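Formiminotetrahydrofolate cyclodeaminase (PDB 1O5H) probably catalyses the cyclisation of 5-formiminotetrahydrofolate to 5,10-methenyltetrahydrofolate with release of ammonia, using a fold built of helices without strands. Local coordinates at residues G36-S41 with K90-A95; F86-K91 with P121-R126; K62-V67 with G142-A147. All coordinates share one frame; numbering follows the deposited sequence.

Contact 1: residues G36-S41 with K90-A95; sequences GGAVGS and KKDMEA
Gly-37 and Ala-38, in the first turn of helix 36-56, meet the carboxylate of Asp-92 and the methyl end of Met-93 on helix 68-100. At Gly-37 the chain offers bare backbone: the CA lies 3.9 Å from Asp-92 OD1, and without a side chain here the carboxylate can lie against the main chain. Just before it, the N of Gly-36 makes a hydrogen bond to Asp-149 of the second subunit, so this helix start also lies at the dimer interface.

Ala-38 has the largest share of the contact, and its CB points toward helix 68-100. Its backbone N is 3.5 Å from Asp-92 OD2, while its methyl CB stands 3.8 Å from the same oxygen. With CG anti to the backbone N (chi1 180°), the carboxylate of Asp-92 extends toward Gly-37 and Ala-38. A carboxylate suits this place, since the peptide N-H groups of a helix's first turn carry partial positive charge and would probably stabilise it.

The two helices are neighbours in an all-helical bundle; the segments 36-41 and 90-95 run antiparallel, at 171°, their axes approaching to 8.6 Å. So close an approach fits small residues such as glycine and alanine on helix 36-56. The same Ala-38 CB receives selenomethionine Met-93, whose CE comes within 3.8 Å. Met-93 sets off alongside its backbone N and then runs extended at chi2, so a long, flexible chain delivers only its terminal methyl; the side chain also touches Val-15 and Thr-33 in the N-terminal loops.

Val-39 turns from this interface toward Phe-23 and Val-27 of helix 20-28 and Met-46 of the second subunit. Ser-41, one turn beyond Ala-38, packs its side chain on Leu-88, Ala-89 and Val-124.

Contact 2: residues F86-K91 with P121-R126; sequences FDLAKK and PMDVIR
Asp-123 and Val-124 together receive the side chain of Leu-88, the one residue of 86-91 that reaches across. The segments belong to helices 68-100 and 107-141, which follow each other in the chain, run in broadly opposite directions and form a helical hairpin within the bundle. No hydrogen bond crosses between the segments; the contact is made by van der Waals packing.

The second segment begins at Pro-121, a suitable residue for a kink because its ring nitrogen has no hydrogen to give to the turn before. Pro-121 turns away from Leu-88 and lies on Glu-164 and Val-168 of helix 147-172. Selenomethionine Met-122 likewise serves other neighbours, packing on Val-168 and on Met-184 of helix 178-206.

Asp-123 points toward helix 68-100, but it is the aliphatic part of the residue that touches: CB lies 3.7 Å from Leu-88 CD2, the two side chains crossing at about a right angle. Its CG sits beside its own backbone N (chi1 -73°), and the residue is partly exposed, at the margin of the contact. There Asp-123 OD2 is 6.0 Å from Lys-91 NZ, not in contact, though the opposite charges may attract weakly, while Lys-91 is drawn to Asp-87 in a long ion pair.

Val-124 comes next and supplies the inner wall. Branched at CB, it sends CG2 to Leu-88 and packs on Ser-41 and Glu-164 as well, so it fills a junction of several helices. Farther on, Ile-125 and Arg-126 serve helix 178-206, the arginine through a salt bridge with Glu-187. The two methyls of Leu-88 rest on neighbouring parts of helix 107-141: as CD2 meets Asp-123, CD1 lies 3.8 Å from Val-124 N, and nearer the root Leu-88 CB is 3.9 Å from Val-124 CG2.

Contact 3: residues K62-V67 with G142-A147; sequences KGYEDV and GNKNLA
Tyr-64 brings the outer end of its ring against the backbone from Gly-142 to Lys-144, CE1 coming to 3.6 Å from the carbonyl O of Gly-142 and CZ to 3.9 Å from the CA of Asn-143. Its CG stands beside the backbone N (chi1 -58°), a setting that sends the ring toward the loop 142-147. At the far end of the ring the hydroxyl accepts a weak hydrogen bond from the peptide N of Lys-144, 3.3 Å from N to OH and almost straight at 172°. A tyrosine suits the place because it combines an apolar ring with a hydroxyl that reaches the peptide N of Lys-144. The aliphatic start of Lys-144 passes at about a right angle to the tyrosine, its CG 3.6 Å from Tyr-64 OH.

Further hydrogen bonds support both loops. On the receiving side, Asn-143 OD1 accepts from the N of Asn-145 at 2.8 Å, an Asx turn that leads the chain through a short 3-10 segment, and ND2 of the same side chain binds Phe-57 O. With both amide atoms engaged, the Asn-143 side chain is well fixed. On the tyrosine side, the N-H of Gly-63 is donated to Glu-65 OE1, 3.1 Å from the Gly-63 N; Gly-63 has a positive phi (99°), which glycine adopts readily.

Gly-142 leaves helical geometry directly after helix 107-141, and Leu-146 is the N-cap residue of helix 147-172, packing on Met-53 and Val-54 of helix 36-56. Val-67 likewise occupies the N-cap position of helix 68-100. The contact therefore lies at one end of the elongated bundle, where the loop between helices 36-56 and 68-100 meets the turn joining helices 107-141 and 147-172.

From the N terminus, the chain first enters contact 1 at 36-41, then contact 3 at 62-67. The run 86-95 next brings helix 68-100 into contact 2 and then closes contact 1, the two sharing Lys-90 and Lys-91. Contact 2 closes at 121-126 and contact 3 last, at 142-147. Contact 2 is thus nested within the loop of contact 3, whereas contacts 1 and 3 cross. Contacts 1 and 2 touch through Ser-41, with centres 7 Å apart, and join helices 36-56, 68-100 and 107-141. Contact 3, its centre about 35 Å from that of contact 1, ties interhelical loops on the opposite side of the chain's centre.

Contact 1: residues G36-S41 with K90-A95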
# COMPACT_ATOMS: atom_id res chain seq x y z
N GLY A 36 5.21 -5.02 -9.72
CA GLY A 36 4.22 -5.01 -8.66
C GLY A 36 4.72 -5.64 -7.38
O GLY A 36 4.68 -5.01 -6.31
N GLY A 37 5.23 -6.88 -7.52
CA GLY A 37 5.72 -7.67 -6.39
C GLY A 37 6.68 -6.86 -5.58
O GLY A 37 6.48 -6.73 -4.37
N ALA A 38 7.70 -6.29 -6.23
CA ALA A 38 8.65 -5.39 -5.56
C ALA A 38 7.92 -4.27 -4.82
O ALA A 38 8.15 -4.08 -3.60
CB ALA A 38 9.65 -4.84 -6.52
N VAL A 39 7.03 -3.56 -5.52
CA VAL A 39 6.27 -2.48 -4.88
C VAL A 39 5.57 -3.00 -3.63
O VAL A 39 5.66 -2.38 -2.56
CB VAL A 39 5.25 -1.87 -5.83
CG1 VAL A 39 4.41 -0.86 -5.13
CG2 VAL A 39 5.94 -1.22 -7.00
N GLY A 40 4.89 -4.15 -3.76
CA GLY A 40 4.26 -4.84 -2.65
C GLY A 40 5.15 -4.98 -1.42
O GLY A 40 4.77 -4.56 -0.30
N SER A 41 6.35 -5.54 -1.60
CA SER A 41 7.32 -5.56 -0.51
C SER A 41 7.57 -4.20 0.11
O SER A 41 7.64 -4.07 1.34
CB SER A 41 8.64 -6.13 -0.96
OG SER A 41 8.47 -7.48 -1.30
N LYS A 90 14.57 -6.71 -3.66
CA LYS A 90 15.80 -6.95 -4.45
C LYS A 90 15.67 -8.29 -5.17
O LYS A 90 15.86 -8.37 -6.38
CB LYS A 90 17.02 -6.95 -3.52
CG LYS A 90 18.43 -6.93 -4.11
CD LYS A 90 19.40 -6.98 -2.89
CE LYS A 90 20.87 -7.37 -3.14
NZ LYS A 90 21.63 -6.74 -4.26
N LYS A 91 15.33 -9.34 -4.41
CA LYS A 91 15.17 -10.67 -4.98
C LYS A 91 14.18 -10.66 -6.12
O LYS A 91 14.47 -11.22 -7.16
CB LYS A 91 14.72 -11.68 -3.93
CG LYS A 91 15.81 -12.19 -3.04
CD LYS A 91 15.59 -13.65 -2.75
CE LYS A 91 16.79 -14.29 -2.06
NZ LYS A 91 16.60 -14.27 -0.58
N ASP A 92 13.03 -10.01 -5.93
CA ASP A 92 11.99 -9.98 -6.96
C ASP A 92 12.54 -9.49 -8.29
O ASP A 92 12.19 -10.02 -9.34
CB ASP A 92 10.82 -9.10 -6.54
CG ASP A 92 9.70 -9.03 -7.59
OD1 ASP A 92 8.77 -9.87 -7.51
OD2 ASP A 92 9.63 -8.15 -8.48
N MSE A 93 13.41 -8.49 -8.24
CA MSE A 93 13.97 -7.92 -9.46
C MSE A 93 15.02 -8.83 -10.01
O MSE A 93 15.10 -9.02 -11.21
CB MSE A 93 14.55 -6.55 -9.20
CG MSE A 93 13.58 -5.70 -8.39
SE MSE A 93 14.22 -3.91 -7.95
CE MSE A 93 13.22 -3.58 -6.24
N GLU A 94 15.80 -9.42 -9.12
CA GLU A 94 16.77 -10.41 -9.54
C GLU A 94 16.08 -11.63 -10.13
O GLU A 94 16.49 -12.14 -11.16
CB GLU A 94 17.64 -10.82 -8.37
CG GLU A 94 18.52 -9.70 -7.85
CD GLU A 94 19.32 -10.15 -6.65
OE1 GLU A 94 19.35 -11.37 -6.38
OE2 GLU A 94 19.92 -9.28 -5.97
N ALA A 95 15.02 -12.08 -9.47
CA ALA A 95 14.33 -13.28 -9.90
C ALA A 95 13.77 -13.09 -11.30
O ALA A 95 13.80 -14.02 -12.11
CB ALA A 95 13.23 -13.64 -8.93

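Contact 2: residues F86-K91 with P121-R126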
# COMPACT_ATOMS: atom_id res chain seq x y z
N PHE A 86 12.73 -5.52 2.40
CA PHE A 86 13.66 -4.84 1.51
C PHE A 86 14.53 -5.83 0.75
O PHE A 86 14.87 -5.60 -0.40
CB PHE A 86 14.49 -3.82 2.25
CG PHE A 86 13.73 -2.58 2.61
CD1 PHE A 86 12.98 -1.92 1.64
CD2 PHE A 86 13.79 -2.06 3.90
CE1 PHE A 86 12.27 -0.75 1.95
CE2 PHE A 86 13.11 -0.91 4.22
CZ PHE A 86 12.33 -0.25 3.25
N ASP A 87 14.88 -6.94 1.39
CA ASP A 87 15.67 -7.89 0.68
C ASP A 87 14.81 -8.54 -0.39
O ASP A 87 15.28 -8.77 -1.53
CB ASP A 87 16.28 -8.93 1.61
CG ASP A 87 17.32 -9.77 0.91
OD1 ASP A 87 18.36 -9.21 0.51
OD2 ASP A 87 17.16 -10.98 0.67
N LEU A 88 13.55 -8.81 -0.05
CA LEU A 88 12.67 -9.51 -1.00
C LEU A 88 12.32 -8.68 -2.22
O LEU A 88 12.01 -9.22 -3.27
CB LEU A 88 11.41 -10.03 -0.31
CG LEU A 88 11.69 -11.19 0.63
CD1 LEU A 88 10.58 -11.38 1.63
CD2 LEU A 88 11.90 -12.45 -0.16
N ALA A 89 12.37 -7.37 -2.09
CA ALA A 89 12.18 -6.51 -3.23
C ALA A 89 13.34 -6.73 -4.18
O ALA A 89 13.12 -6.96 -5.35
CB ALA A 89 12.07 -5.08 -2.80
N LYS A 90 14.57 -6.71 -3.66
CA LYS A 90 15.80 -6.95 -4.45
C LYS A 90 15.67 -8.29 -5.17
O LYS A 90 15.86 -8.37 -6.38
CB LYS A 90 17.02 -6.95 -3.52
CG LYS A 90 18.43 -6.93 -4.11
CD LYS A 90 19.40 -6.98 -2.89
CE LYS A 90 20.87 -7.37 -3.14
NZ LYS A 90 21.63 -6.74 -4.26
N LYS A 91 15.33 -9.34 -4.41
CA LYS A 91 15.17 -10.67 -4.98
C LYS A 91 14.18 -10.66 -6.12
O LYS A 91 14.47 -11.22 -7.16
CB LYS A 91 14.72 -11.68 -3.93
CG LYS A 91 15.81 -12.19 -3.04
CD LYS A 91 15.59 -13.65 -2.75
CE LYS A 91 16.79 -14.29 -2.06
NZ LYS A 91 16.60 -14.27 -0.58
N PRO A 121 7.46 -13.75 -3.91
CA PRO A 121 6.20 -13.20 -3.37
C PRO A 121 5.64 -14.08 -2.27
O PRO A 121 5.13 -13.58 -1.28
CB PRO A 121 5.26 -13.12 -4.58
CG PRO A 121 5.89 -13.92 -5.68
CD PRO A 121 7.34 -14.09 -5.34
N MSE A 122 5.79 -15.39 -2.41
CA MSE A 122 5.41 -16.31 -1.36
C MSE A 122 6.03 -15.87 -0.04
O MSE A 122 5.34 -15.74 0.97
CB MSE A 122 5.84 -17.74 -1.72
CG MSE A 122 5.16 -18.84 -0.91
SE MSE A 122 3.21 -18.67 -0.59
CE MSE A 122 2.63 -18.78 -2.29
N ASP A 123 7.33 -15.59 -0.07
CA ASP A 123 8.04 -15.14 1.12
C ASP A 123 7.49 -13.83 1.63
O ASP A 123 7.25 -13.70 2.83
CB ASP A 123 9.54 -15.12 0.90
CG ASP A 123 10.13 -16.53 0.86
OD1 ASP A 123 9.40 -17.46 1.30
OD2 ASP A 123 11.27 -16.83 0.43
N VAL A 124 7.23 -12.89 0.72
CA VAL A 124 6.63 -11.62 1.12
C VAL A 124 5.35 -11.89 1.87
O VAL A 124 5.12 -11.29 2.93
CB VAL A 124 6.31 -10.71 -0.08
CG1 VAL A 124 5.60 -9.48 0.40
CG2 VAL A 124 7.58 -10.31 -0.79
N ILE A 125 4.53 -12.78 1.35
CA ILE A 125 3.27 -13.12 2.01
C ILE A 125 3.48 -13.67 3.42
O ILE A 125 2.72 -13.39 4.34
CB ILE A 125 2.48 -14.14 1.19
CG1 ILE A 125 1.91 -13.48 -0.05
CG2 ILE A 125 1.37 -14.71 2.02
CD1 ILE A 125 1.28 -14.43 -1.02
N ARG A 126 4.53 -14.45 3.60
CA ARG A 126 4.75 -14.98 4.93
C ARG A 126 5.02 -13.85 5.87
O ARG A 126 4.47 -13.83 6.95
CB ARG A 126 5.92 -15.93 4.96
CG ARG A 126 5.73 -17.22 4.25
CD ARG A 126 6.89 -18.10 4.57
NE ARG A 126 7.02 -19.20 3.63
CZ ARG A 126 7.69 -20.30 3.90
NH1 ARG A 126 7.78 -21.28 2.99
NH2 ARG A 126 8.25 -20.43 5.10

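Contact 3: residues K62-V67 with G142-A147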
# COMPACT_ATOMS: atom_id res chain seq x y z
N LYS A 62 2.01 4.71 30.72
CA LYS A 62 1.31 4.27 31.92
C LYS A 62 -0.01 3.64 31.50
O LYS A 62 -0.70 4.15 30.61
CB LYS A 62 1.10 5.43 32.92
N GLY A 63 -0.32 2.49 32.10
CA GLY A 63 -1.52 1.73 31.78
C GLY A 63 -1.25 0.58 30.83
O GLY A 63 -2.06 -0.35 30.72
N TYR A 64 -0.10 0.63 30.14
CA TYR A 64 0.30 -0.39 29.16
C TYR A 64 1.61 -1.09 29.56
O TYR A 64 2.24 -1.79 28.74
CB TYR A 64 0.45 0.22 27.76
CG TYR A 64 -0.80 0.89 27.22
CD1 TYR A 64 -1.79 0.15 26.57
CD2 TYR A 64 -0.99 2.27 27.37
CE1 TYR A 64 -2.95 0.78 26.09
CE2 TYR A 64 -2.14 2.89 26.89
CZ TYR A 64 -3.11 2.15 26.26
OH TYR A 64 -4.24 2.78 25.80
N GLU A 65 2.03 -0.89 30.82
CA GLU A 65 3.30 -1.44 31.30
C GLU A 65 3.34 -2.97 31.40
O GLU A 65 4.41 -3.56 31.27
CB GLU A 65 3.77 -0.80 32.61
CG GLU A 65 2.72 -0.75 33.71
CD GLU A 65 1.77 0.40 33.52
OE1 GLU A 65 2.20 1.57 33.67
OE2 GLU A 65 0.59 0.14 33.22
N ASP A 66 2.19 -3.61 31.59
CA ASP A 66 2.16 -5.08 31.62
C ASP A 66 2.06 -5.74 30.25
O ASP A 66 1.87 -6.96 30.16
CB ASP A 66 1.05 -5.58 32.55
CG ASP A 66 -0.31 -5.04 32.17
OD1 ASP A 66 -0.79 -5.33 31.04
OD2 ASP A 66 -0.98 -4.31 32.96
N VAL A 67 2.16 -4.94 29.19
CA VAL A 67 2.29 -5.46 27.82
C VAL A 67 3.57 -4.93 27.17
O VAL A 67 3.79 -5.11 25.98
CB VAL A 67 1.04 -5.17 26.91
CG1 VAL A 67 -0.20 -5.90 27.42
CG2 VAL A 67 0.79 -3.68 26.77
N GLY A 142 -2.48 -2.69 22.12
CA GLY A 142 -1.70 -1.50 21.81
C GLY A 142 -2.41 -0.24 22.24
O GLY A 142 -3.56 -0.28 22.69
N ASN A 143 -1.70 0.87 22.08
CA ASN A 143 -2.16 2.19 22.47
C ASN A 143 -3.43 2.66 21.75
O ASN A 143 -3.41 2.90 20.54
CB ASN A 143 -1.01 3.16 22.23
CG ASN A 143 -1.36 4.59 22.56
OD1 ASN A 143 -2.53 5.01 22.48
ND2 ASN A 143 -0.33 5.37 22.90
N LYS A 144 -4.52 2.81 22.50
CA LYS A 144 -5.84 3.12 21.92
C LYS A 144 -5.90 4.34 20.98
O LYS A 144 -6.70 4.37 20.04
CB LYS A 144 -6.90 3.22 23.02
CG LYS A 144 -7.10 1.93 23.86
CD LYS A 144 -8.52 1.89 24.49
CE LYS A 144 -8.56 1.16 25.85
NZ LYS A 144 -8.35 -0.31 25.72
N ASN A 145 -5.04 5.34 21.21
CA ASN A 145 -5.06 6.54 20.38
C ASN A 145 -4.29 6.40 19.09
O ASN A 145 -4.06 7.38 18.39
CB ASN A 145 -4.50 7.77 21.12
CG ASN A 145 -4.88 7.83 22.58
OD1 ASN A 145 -3.99 7.82 23.43
ND2 ASN A 145 -6.18 7.89 22.89
N LEU A 146 -3.87 5.19 18.76
CA LEU A 146 -3.18 5.01 17.50
C LEU A 146 -3.87 3.91 16.74
O LEU A 146 -3.31 3.35 15.79
CB LEU A 146 -1.72 4.70 17.73
CG LEU A 146 -0.84 5.93 17.96
CD1 LEU A 146 -0.74 6.25 19.42
CD2 LEU A 146 0.55 5.64 17.42
N ALA A 147 -5.10 3.62 17.15
CA ALA A 147 -5.86 2.60 16.48
C ALA A 147 -5.89 2.90 14.99
O ALA A 147 -5.65 1.99 14.19
CB ALA A 147 -7.21 2.51 17.04